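Local structure of MccF (Escherichia coli, 4IIY) at residues L35-L40 with P138-G143; E103-P108 with D132-N137; G244-L249 with L267-S272; A297-K302 with D332-S337. The protein probably acts as a serine carboxypeptidase of the S66 family that gives its producer self-immunity to microcin C7. The protein carries 1 engineered substitution. All coordinates share one frame; numbering follows the deposited sequence.

Contact 1: L35-L40 with P138-G143. With EDO (1,2-ethanediol), chain P.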
# COMPACT_ATOMS: atom_id res chain seq x y z
N LEU B 35 14.54 3.92 25.21
CA LEU B 35 15.98 3.86 25.01
C LEU B 35 16.41 5.10 24.23
O LEU B 35 15.82 5.41 23.18
CB LEU B 35 16.33 2.59 24.25
CG LEU B 35 17.79 2.36 23.87
CD1 LEU B 35 18.67 2.22 25.11
CD2 LEU B 35 17.92 1.14 22.98
N LEU B 36 17.41 5.81 24.74
CA LEU B 36 17.85 7.08 24.15
C LEU B 36 19.28 7.03 23.63
O LEU B 36 20.17 6.48 24.28
CB LEU B 36 17.74 8.21 25.18
CG LEU B 36 16.38 8.42 25.84
CD1 LEU B 36 16.46 9.59 26.81
CD2 LEU B 36 15.30 8.65 24.79
N ALA B 37 19.50 7.62 22.46
CA ALA B 37 20.84 7.76 21.91
C ALA B 37 21.55 8.97 22.51
O ALA B 37 20.91 9.89 23.02
CB ALA B 37 20.77 7.91 20.39
N ALA B 38 22.88 8.96 22.44
CA ALA B 38 23.67 10.14 22.80
C ALA B 38 23.37 11.28 21.83
O ALA B 38 23.09 11.06 20.65
CB ALA B 38 25.15 9.81 22.77
N PRO B 39 23.43 12.53 22.33
CA PRO B 39 23.12 13.67 21.46
C PRO B 39 24.20 13.92 20.42
O PRO B 39 25.34 13.48 20.57
CB PRO B 39 23.04 14.83 22.45
CG PRO B 39 23.95 14.42 23.58
CD PRO B 39 23.76 12.94 23.70
N LEU B 40 23.83 14.63 19.36
CA LEU B 40 24.78 15.05 18.34
C LEU B 40 25.58 16.26 18.82
O LEU B 40 25.11 17.04 19.66
CB LEU B 40 24.02 15.40 17.06
CG LEU B 40 24.83 15.59 15.78
CD1 LEU B 40 25.46 14.29 15.34
CD2 LEU B 40 23.94 16.15 14.67
N PRO B 138 23.30 2.38 21.12
CA PRO B 138 22.26 3.26 20.58
C PRO B 138 22.86 4.45 19.84
O PRO B 138 23.86 5.03 20.29
CB PRO B 138 21.48 3.72 21.82
CG PRO B 138 22.32 3.34 23.00
CD PRO B 138 23.18 2.19 22.58
N LYS B 139 22.29 4.78 18.69
CA LYS B 139 22.72 5.92 17.89
C LYS B 139 21.49 6.66 17.41
O LYS B 139 20.38 6.13 17.46
CB LYS B 139 23.57 5.46 16.70
CG LYS B 139 24.89 4.77 17.09
CD LYS B 139 25.62 4.23 15.87
CE LYS B 139 26.73 3.26 16.25
NZ LYS B 139 27.77 3.88 17.13
N ILE B 140 21.70 7.89 16.95
CA ILE B 140 20.64 8.65 16.30
C ILE B 140 20.40 8.06 14.91
O ILE B 140 21.30 8.07 14.07
CB ILE B 140 21.04 10.12 16.16
CG1 ILE B 140 21.27 10.75 17.55
CG2 ILE B 140 19.98 10.90 15.37
CD1 ILE B 140 21.98 12.08 17.51
N ILE B 141 19.20 7.54 14.68
CA ILE B 141 18.84 6.98 13.38
C ILE B 141 17.82 7.92 12.77
O ILE B 141 16.80 8.21 13.41
CB ILE B 141 18.21 5.57 13.51
CG1 ILE B 141 19.02 4.68 14.46
CG2 ILE B 141 18.03 4.94 12.13
CD1 ILE B 141 20.41 4.42 14.02
N ILE B 142 18.10 8.42 11.57
CA ILE B 142 17.29 9.49 10.98
C ILE B 142 17.08 9.31 9.48
O ILE B 142 17.98 8.88 8.74
CB ILE B 142 17.90 10.88 11.31
CG1 ILE B 142 16.96 12.03 10.93
CG2 ILE B 142 19.29 11.04 10.67
CD1 ILE B 142 17.33 13.34 11.61
N GLY B 143 15.86 9.60 9.04
CA GLY B 143 15.49 9.60 7.64
C GLY B 143 13.99 9.77 7.55
O GLY B 143 13.34 10.12 8.54
C1 EDO P . 29.24 13.39 22.50
O1 EDO P . 28.15 12.94 23.33
C2 EDO P . 28.71 14.08 21.25
O2 EDO P . 28.09 13.13 20.37
O HOH W 1 24.37 6.42 22.54

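Contact 2: E103-P108 with D132-N137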
# COMPACT_ATOMS: atom_id res chain seq x y z
N GLU B 103 26.60 -2.67 9.68
CA GLU B 103 28.00 -2.27 9.76
C GLU B 103 28.18 -0.86 10.33
O GLU B 103 29.16 -0.58 11.01
CB GLU B 103 28.68 -2.40 8.40
CG GLU B 103 28.95 -3.85 8.02
CD GLU B 103 29.61 -3.98 6.67
OE1 GLU B 103 29.82 -2.95 6.01
OE2 GLU B 103 29.92 -5.12 6.27
N LEU B 104 27.21 0.01 10.09
CA LEU B 104 27.25 1.34 10.69
C LEU B 104 26.96 1.26 12.19
O LEU B 104 27.58 1.97 12.97
CB LEU B 104 26.29 2.29 9.98
CG LEU B 104 26.56 2.50 8.48
CD1 LEU B 104 25.50 3.42 7.89
CD2 LEU B 104 27.95 3.05 8.22
N VAL B 105 26.02 0.40 12.58
CA VAL B 105 25.73 0.21 13.99
C VAL B 105 26.97 -0.28 14.75
O VAL B 105 27.18 0.09 15.91
CB VAL B 105 24.55 -0.77 14.20
CG1 VAL B 105 24.33 -1.06 15.68
CG2 VAL B 105 23.27 -0.21 13.55
N TYR B 106 27.79 -1.10 14.09
CA TYR B 106 28.96 -1.70 14.73
C TYR B 106 30.12 -0.72 14.88
O TYR B 106 31.10 -1.02 15.58
CB TYR B 106 29.46 -2.90 13.91
CG TYR B 106 28.47 -4.02 13.72
CD1 TYR B 106 27.47 -4.27 14.65
CD2 TYR B 106 28.55 -4.84 12.61
CE1 TYR B 106 26.56 -5.31 14.46
CE2 TYR B 106 27.66 -5.87 12.41
CZ TYR B 106 26.67 -6.10 13.34
OH TYR B 106 25.77 -7.13 13.16
N ASN B 107 30.05 0.42 14.21
CA ASN B 107 31.15 1.38 14.20
C ASN B 107 31.06 2.33 15.40
O ASN B 107 30.18 3.18 15.46
CB ASN B 107 31.12 2.17 12.89
CG ASN B 107 32.35 3.04 12.69
OD1 ASN B 107 32.96 3.50 13.66
ND2 ASN B 107 32.72 3.26 11.43
N PRO B 108 31.99 2.20 16.37
CA PRO B 108 31.85 3.00 17.60
C PRO B 108 32.08 4.49 17.40
O PRO B 108 31.74 5.28 18.28
CB PRO B 108 32.93 2.42 18.51
CG PRO B 108 33.97 1.92 17.58
CD PRO B 108 33.23 1.40 16.36
N ASP B 132 20.03 -6.54 18.71
CA ASP B 132 20.83 -6.59 19.93
C ASP B 132 21.96 -5.56 19.88
O ASP B 132 22.25 -4.91 20.87
CB ASP B 132 21.39 -7.99 20.15
CG ASP B 132 20.34 -8.99 20.58
OD1 ASP B 132 19.28 -8.56 21.09
OD2 ASP B 132 20.57 -10.20 20.40
N ALA B 133 22.58 -5.41 18.71
CA ALA B 133 23.67 -4.45 18.57
C ALA B 133 23.14 -3.01 18.65
O ALA B 133 23.82 -2.13 19.18
CB ALA B 133 24.43 -4.67 17.27
N ILE B 134 21.94 -2.78 18.13
CA ILE B 134 21.31 -1.47 18.22
C ILE B 134 21.05 -1.11 19.67
O ILE B 134 21.29 0.02 20.10
CB ILE B 134 20.00 -1.43 17.41
CG1 ILE B 134 20.31 -1.55 15.92
CG2 ILE B 134 19.22 -0.15 17.69
CD1 ILE B 134 19.10 -1.77 15.04
N ILE B 135 20.59 -2.08 20.45
CA ILE B 135 20.36 -1.86 21.87
C ILE B 135 21.67 -1.59 22.62
O ILE B 135 21.73 -0.71 23.47
CB ILE B 135 19.62 -3.05 22.49
CG1 ILE B 135 18.19 -3.10 21.95
CG2 ILE B 135 19.62 -2.95 24.02
CD1 ILE B 135 17.49 -4.42 22.18
N ALA B 136 22.71 -2.34 22.27
CA ALA B 136 24.00 -2.21 22.94
C ALA B 136 24.71 -0.90 22.59
O ALA B 136 25.49 -0.38 23.38
CB ALA B 136 24.90 -3.40 22.60
N ASN B 137 24.43 -0.40 21.39
CA ASN B 137 25.12 0.77 20.85
C ASN B 137 24.12 1.76 20.27
O ASN B 137 24.08 1.96 19.05
CB ASN B 137 26.10 0.35 19.75
CG ASN B 137 26.98 -0.82 20.17
OD1 ASN B 137 28.00 -0.63 20.84
ND2 ASN B 137 26.60 -2.03 19.77

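Contact 3: G244-L249 with L267-S272. With 1EI (5'-O-(L-alpha-glutamylsulfamoyl)inosine), chain K; EDO (1,2-ethanediol), chain L.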
# COMPACT_ATOMS: atom_id res chain seq x y z
N GLY B 244 4.64 8.10 10.76
CA GLY B 244 5.61 8.33 9.71
C GLY B 244 4.92 8.41 8.37
O GLY B 244 3.80 8.92 8.26
N ASN B 245 5.60 7.91 7.34
CA ASN B 245 5.00 7.88 6.01
C ASN B 245 3.92 6.82 5.96
O ASN B 245 4.19 5.63 6.14
CB ASN B 245 6.08 7.62 4.96
CG ASN B 245 5.54 7.67 3.54
OD1 ASN B 245 5.16 6.64 2.97
ND2 ASN B 245 5.52 8.86 2.95
N LEU B 246 2.69 7.24 5.71
CA LEU B 246 1.55 6.34 5.85
C LEU B 246 1.55 5.22 4.81
O LEU B 246 1.35 4.06 5.15
CB LEU B 246 0.24 7.13 5.83
CG LEU B 246 -1.05 6.33 5.92
CD1 LEU B 246 -1.06 5.41 7.14
CD2 LEU B 246 -2.25 7.29 5.94
N ASN B 247 1.80 5.55 3.55
CA ASN B 247 1.88 4.50 2.56
C ASN B 247 2.94 3.45 2.94
O ASN B 247 2.73 2.25 2.77
CB ASN B 247 2.16 5.08 1.18
CG ASN B 247 1.91 4.09 0.07
OD1 ASN B 247 0.81 3.58 -0.08
ND2 ASN B 247 2.95 3.79 -0.70
N THR B 248 4.09 3.90 3.43
CA THR B 248 5.13 2.97 3.83
C THR B 248 4.71 2.06 4.99
O THR B 248 5.10 0.89 5.05
CB THR B 248 6.43 3.72 4.19
OG1 THR B 248 6.86 4.46 3.05
CG2 THR B 248 7.53 2.75 4.59
N LEU B 249 3.92 2.58 5.92
CA LEU B 249 3.46 1.78 7.05
C LEU B 249 2.69 0.54 6.59
O LEU B 249 2.69 -0.48 7.29
CB LEU B 249 2.61 2.61 8.01
CG LEU B 249 3.38 3.66 8.82
CD1 LEU B 249 2.42 4.56 9.59
CD2 LEU B 249 4.41 3.04 9.76
N LEU B 267 -1.25 10.62 16.38
CA LEU B 267 -0.85 9.99 15.13
C LEU B 267 -0.19 11.02 14.23
O LEU B 267 -0.79 12.05 13.95
CB LEU B 267 -2.07 9.42 14.40
CG LEU B 267 -1.77 8.76 13.05
CD1 LEU B 267 -1.02 7.46 13.26
CD2 LEU B 267 -3.05 8.53 12.28
N PHE B 268 1.03 10.73 13.78
CA PHE B 268 1.72 11.56 12.79
C PHE B 268 1.78 10.78 11.48
O PHE B 268 2.31 9.66 11.44
CB PHE B 268 3.14 11.89 13.28
CG PHE B 268 4.04 12.38 12.18
CD1 PHE B 268 3.80 13.60 11.57
CD2 PHE B 268 5.13 11.62 11.76
CE1 PHE B 268 4.63 14.05 10.53
CE2 PHE B 268 5.96 12.07 10.74
CZ PHE B 268 5.71 13.28 10.13
N ILE B 269 1.22 11.37 10.42
CA ILE B 269 1.22 10.73 9.11
C ILE B 269 1.49 11.76 8.02
O ILE B 269 1.02 12.92 8.07
CB ILE B 269 -0.10 9.99 8.80
CG1 ILE B 269 -1.29 10.85 9.22
CG2 ILE B 269 -0.12 8.64 9.50
CD1 ILE B 269 -2.63 10.32 8.73
N GLU B 270 2.28 11.36 7.03
CA GLU B 270 2.49 12.18 5.84
C GLU B 270 2.59 11.28 4.63
O GLU B 270 2.99 10.11 4.75
CB GLU B 270 3.74 13.07 5.98
CG GLU B 270 5.08 12.33 6.05
CD GLU B 270 5.74 12.11 4.69
OE1 GLU B 270 5.50 12.90 3.74
OE2 GLU B 270 6.54 11.15 4.56
N ASP B 271 2.21 11.80 3.47
CA ASP B 271 2.39 11.09 2.21
C ASP B 271 2.89 12.05 1.14
O ASP B 271 2.87 13.27 1.33
CB ASP B 271 1.11 10.37 1.76
CG ASP B 271 0.88 9.04 2.47
OD1 ASP B 271 1.76 8.16 2.34
OD2 ASP B 271 -0.17 8.87 3.13
N SER B 272 3.31 11.50 0.01
CA SER B 272 3.92 12.25 -1.08
C SER B 272 3.41 11.81 -2.44
O SER B 272 3.36 10.63 -2.74
CB SER B 272 5.44 12.05 -1.04
OG SER B 272 6.05 12.40 -2.28
O6 1EI K . 14.01 12.96 -10.27
C6 1EI K . 13.53 13.60 -9.30
N1 1EI K . 13.10 14.87 -9.45
C2 1EI K . 12.59 15.57 -8.42
N3 1EI K . 12.47 15.07 -7.18
C5 1EI K . 13.42 12.98 -7.97
C4 1EI K . 12.86 13.81 -6.91
N7 1EI K . 13.73 11.79 -7.41
C8 1EI K . 13.38 11.85 -6.10
N9 1EI K . 12.86 13.05 -5.82
C1' 1EI K . 12.36 13.50 -4.51
O4' 1EI K . 13.06 12.89 -3.43
C2' 1EI K . 10.92 13.05 -4.37
O2' 1EI K . 10.05 14.07 -4.85
C3' 1EI K . 10.77 12.83 -2.88
O3' 1EI K . 10.09 13.94 -2.30
C4' 1EI K . 12.18 12.80 -2.32
C5' 1EI K . 12.44 11.53 -1.52
O5' 1EI K . 12.34 10.37 -2.35
SBF 1EI K . 12.19 9.00 -1.67
OAE 1EI K . 12.80 8.00 -2.52
OAF 1EI K . 12.84 9.11 -0.39
NAQ 1EI K . 10.67 8.77 -1.49
C 1EI K . 10.08 7.76 -0.82
O 1EI K . 10.63 6.84 -0.22
CA 1EI K . 8.58 7.78 -0.78
N 1EI K . 8.06 8.86 -1.61
CB 1EI K . 8.02 6.43 -1.22
CG 1EI K . 6.78 6.05 -0.41
CD 1EI K . 5.56 6.76 -0.96
OE1 1EI K . 5.72 7.76 -1.69
OE2 1EI K . 4.44 6.31 -0.66
C1 EDO L . -0.64 13.75 4.73
O1 EDO L . 0.47 14.20 3.94
C2 EDO L . -1.97 13.99 4.03
O2 EDO L . -2.07 13.13 2.87
O HOH W 2 3.73 8.69 0.61

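Contact 4: A297-K302 with D332-S337. With EDO (1,2-ethanediol), chain L.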
# COMPACT_ATOMS: atom_id res chain seq x y z
N ALA B 297 -5.16 13.05 18.83
CA ALA B 297 -4.96 14.09 17.83
C ALA B 297 -4.26 13.46 16.64
O ALA B 297 -3.67 12.38 16.75
CB ALA B 297 -4.13 15.25 18.40
N ILE B 298 -4.33 14.14 15.50
CA ILE B 298 -3.64 13.73 14.29
C ILE B 298 -2.82 14.89 13.76
O ILE B 298 -3.31 16.03 13.71
CB ILE B 298 -4.65 13.29 13.20
CG1 ILE B 298 -5.45 12.07 13.69
CG2 ILE B 298 -3.94 12.98 11.88
CD1 ILE B 298 -6.74 11.87 12.94
N ILE B 299 -1.58 14.61 13.37
CA ILE B 299 -0.73 15.55 12.65
C ILE B 299 -0.61 15.08 11.21
O ILE B 299 -0.15 13.95 10.95
CB ILE B 299 0.68 15.61 13.25
CG1 ILE B 299 0.64 16.00 14.74
CG2 ILE B 299 1.56 16.58 12.46
CD1 ILE B 299 1.95 15.74 15.46
N LEU B 300 -1.05 15.91 10.26
CA LEU B 300 -0.84 15.63 8.85
C LEU B 300 0.36 16.45 8.38
O LEU B 300 0.33 17.70 8.44
CB LEU B 300 -2.06 16.03 8.01
CG LEU B 300 -3.40 15.39 8.36
CD1 LEU B 300 -4.49 15.96 7.46
CD2 LEU B 300 -3.35 13.87 8.24
N GLY B 301 1.42 15.79 7.93
CA GLY B 301 2.50 16.52 7.29
C GLY B 301 2.02 17.09 5.96
O GLY B 301 1.13 16.53 5.31
N LYS B 302 2.60 18.21 5.53
CA LYS B 302 2.24 18.74 4.21
C LYS B 302 2.48 17.66 3.15
O LYS B 302 3.53 17.02 3.13
CB LYS B 302 3.06 19.98 3.85
CG LYS B 302 2.76 21.22 4.68
CD LYS B 302 3.42 22.45 4.05
CE LYS B 302 2.97 23.74 4.69
NZ LYS B 302 3.40 23.83 6.11
N ASP B 332 -3.09 20.32 10.58
CA ASP B 332 -2.99 20.06 9.15
C ASP B 332 -1.89 20.89 8.52
O ASP B 332 -2.02 22.10 8.38
CB ASP B 332 -4.32 20.38 8.47
CG ASP B 332 -4.31 20.04 6.99
OD1 ASP B 332 -3.42 19.29 6.55
OD2 ASP B 332 -5.21 20.52 6.27
N GLY B 333 -0.80 20.24 8.12
CA GLY B 333 0.26 20.91 7.40
C GLY B 333 1.55 21.12 8.19
O GLY B 333 2.25 22.10 7.98
N PHE B 334 1.88 20.20 9.08
CA PHE B 334 3.16 20.26 9.78
C PHE B 334 4.31 20.07 8.77
O PHE B 334 4.21 19.24 7.85
CB PHE B 334 3.20 19.19 10.89
CG PHE B 334 4.39 19.28 11.82
CD1 PHE B 334 4.72 20.46 12.47
CD2 PHE B 334 5.14 18.14 12.09
CE1 PHE B 334 5.80 20.51 13.34
CE2 PHE B 334 6.21 18.18 12.97
CZ PHE B 334 6.54 19.37 13.59
N ASP B 335 5.38 20.83 8.95
CA ASP B 335 6.51 20.82 8.03
C ASP B 335 7.50 19.72 8.37
O ASP B 335 8.68 19.97 8.64
CB ASP B 335 7.20 22.19 8.02
CG ASP B 335 6.29 23.28 7.49
OD1 ASP B 335 6.07 23.32 6.25
OD2 ASP B 335 5.78 24.07 8.31
N CYS B 336 7.01 18.48 8.35
CA CYS B 336 7.87 17.32 8.57
C CYS B 336 7.38 16.26 7.61
O CYS B 336 6.54 15.41 7.96
CB CYS B 336 7.79 16.88 10.04
SG CYS B 336 8.95 15.58 10.49
N SER B 337 7.86 16.33 6.38
CA SER B 337 7.30 15.55 5.29
C SER B 337 8.25 15.63 4.10
O SER B 337 9.44 15.88 4.29
CB SER B 337 5.92 16.10 4.92
OG SER B 337 6.03 17.38 4.33
C1 EDO L . -0.64 13.75 4.73
O1 EDO L . 0.47 14.20 3.94
C2 EDO L . -1.97 13.99 4.03
O2 EDO L . -2.07 13.13 2.87

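Contact 1: L35-L40 with P138-G143
A37 CB packs straight onto the backbone of the other segment, 3.3 Å from K139 C, yet no direct hydrogen bond passes between the two segments. The loop ahead of strand 45-49 is laid here over the entry to strand 140-143, an inner strand of the mostly parallel sheet of the N-terminal domain, whose strands follow a flavodoxin-like order (2-1-3-4-5) with an antiparallel strand added at one edge. Alanine suits the position because a single methyl fits so close to a peptide carbon. The remaining side-chain contacts are made by carbon atoms, some against backbone carbonyls. P138 offers its ring to the loop, CB lying 3.9 Å from L36 O, while its CG meets L35 CD1 more loosely. I140 reaches along the loop: with CG1 set beside the backbone N (chi1 -61°) and the chain then extended, CD1 arrives 3.5 Å from A38 O and 3.9 Å from L40 CB. Trimming I140 to an alanine would probably take away the CG1 and CD1 packing on A37 CB and L40 CB and open a gap under the loop. L190 of helix 178-191 also packs on both I140 and L40, and L36 touches I161 and Q365. The polar link is indirect: one water accepts from A38 N at 2.9 Å and donates to P138 O at 2.7 Å.

Contact 2: E103-P108 with D132-N137
V105 and A133 bring the last turn of helix 94-105 against helix 131-136, and the V105 side chain carries most of the join. Its CB points at the other helix and forks there into two methyls. CG1, anti to the backbone N (chi1 175°), lies over the peptide that follows A133, 3.7 Å from A133 O, and also touches A133 CB at 3.9 Å. CG2 takes the other branch and meets I134 CG1 at 4.0 Å, where the two side chains cross at about a right angle. A beta-branched residue suits this place: two short arms straddle neighbouring residues of the partner helix, while the small A133 lets the backbones draw close. The next residue adds an aromatic margin. A133 CB sits in the plane of the Y106 ring, at its edge, 3.6 Å from CE1, and the hydroxyl at the far end of that ring is bonded to D130. Where helix 131-136 stops, N137 folds back on it: ND2 donates to A133 O at 2.8 Å, in the carbonyl plane and on a lone pair, and N137 N uses the same oxygen, so this carbonyl at the helix end is gripped twice. V105 also touches I113 of strand 110-115, in the mixed sheet of this domain, and helix 148-158 sends I154 against I134.

Contact 3: G244-L249 with L267-S272
N245 and E270 face each other at the C-terminal ends of two parallel strands, 236-245 and 266-270, in a beta-alpha-beta unit of the C-terminal domain. Their amide and carboxylate planes stand 59° apart. N245 CG lies anti to the backbone N, which carries the amide to both E270 and the helix start. ND2 keeps its bond in the plane of its own amide and runs almost straight (174°) to E270 OE2 at 3.0 Å, but comes down on that oxygen from above the carboxylate. OE2 is also bonded to Y164 and OE1 to H338, the predicted partner of E270 in the charge relay. N245 OD1 caps helix 246-249, accepting from T248 N and, above the carbonyl plane, from T248 OG1. A leucine in place of N245 would probably leave both T248 donors without this acceptor and take one partner from E270 OE2. D271, its carboxylate nearly perpendicular to the N245 amide (85°), spends the syn lone pair of OD1 on N247 N at 2.9 Å, while L246 CB packs against I269 CG2 at 4.0 Å. G244 takes backbone angles at which a CB would be jammed against the preceding carbonyl O. N247 turns into the ligand pocket, ND2 donating to ligand OE2 at 2.9 Å.

Contact 4: A297-K302 with D332-S337
D332 opens the pairing with L300, where strands 297-301 and 330-334 run parallel as the two strands of a beta-alpha-beta crossover through helix 315-323. Its OD1 lies 3.6 Å from L300 CD1. One residue further the register slips, making a beta bulge: L300 O accepts from G333 N at 2.8 Å and from F334 N at 3.0 Å, so one carbonyl serves two successive amides. G333 stands at backbone angles where a CB would jam against the carbonyl before it. F334 resumes the pairing by accepting from K302 N, and its CB meets I299 CG2 at 3.5 Å in an apolar layer joined by I360. D335 then centres an inverse gamma turn that swings the chain back towards K302. The lysine, long enough to run past G333, bends at its last torsion (chi4 65°) to place NZ 2.8 Å from G333 O and 2.7 Å from D335 OD1, the latter a salt bridge entered from above the carboxylate plane. N227 is bonded both to NZ and to D335 OD2, and W206 makes a cation-pi contact with the ammonium. Last comes S337, whose small hydroxyl fits beside the strand end: OG donates to K302 O at 2.8 Å, in the carbonyl plane and on a lone pair.

In the fold
Contacts 1 and 2 lie toward the outside of the N-terminal domain and are only partly buried; both are apolar, with no direct hydrogen bond between their segments. They join where helix 131-136 leads into strand 140-143, and K139 of contact 1 reaches N107 of contact 2. Contacts 3 and 4 are buried in the C-terminal domain and polar, built on strand pairing with charged side chains at the strand ends. Strands 266-270 and 297-301 are neighbours in one sheet, so the two share a framework. Contact 3 lines part of the ligand pocket, while contact 4 comes next to the predicted relay through S337, whose side chain is about 3 Å from that of E270 at the nearest atoms.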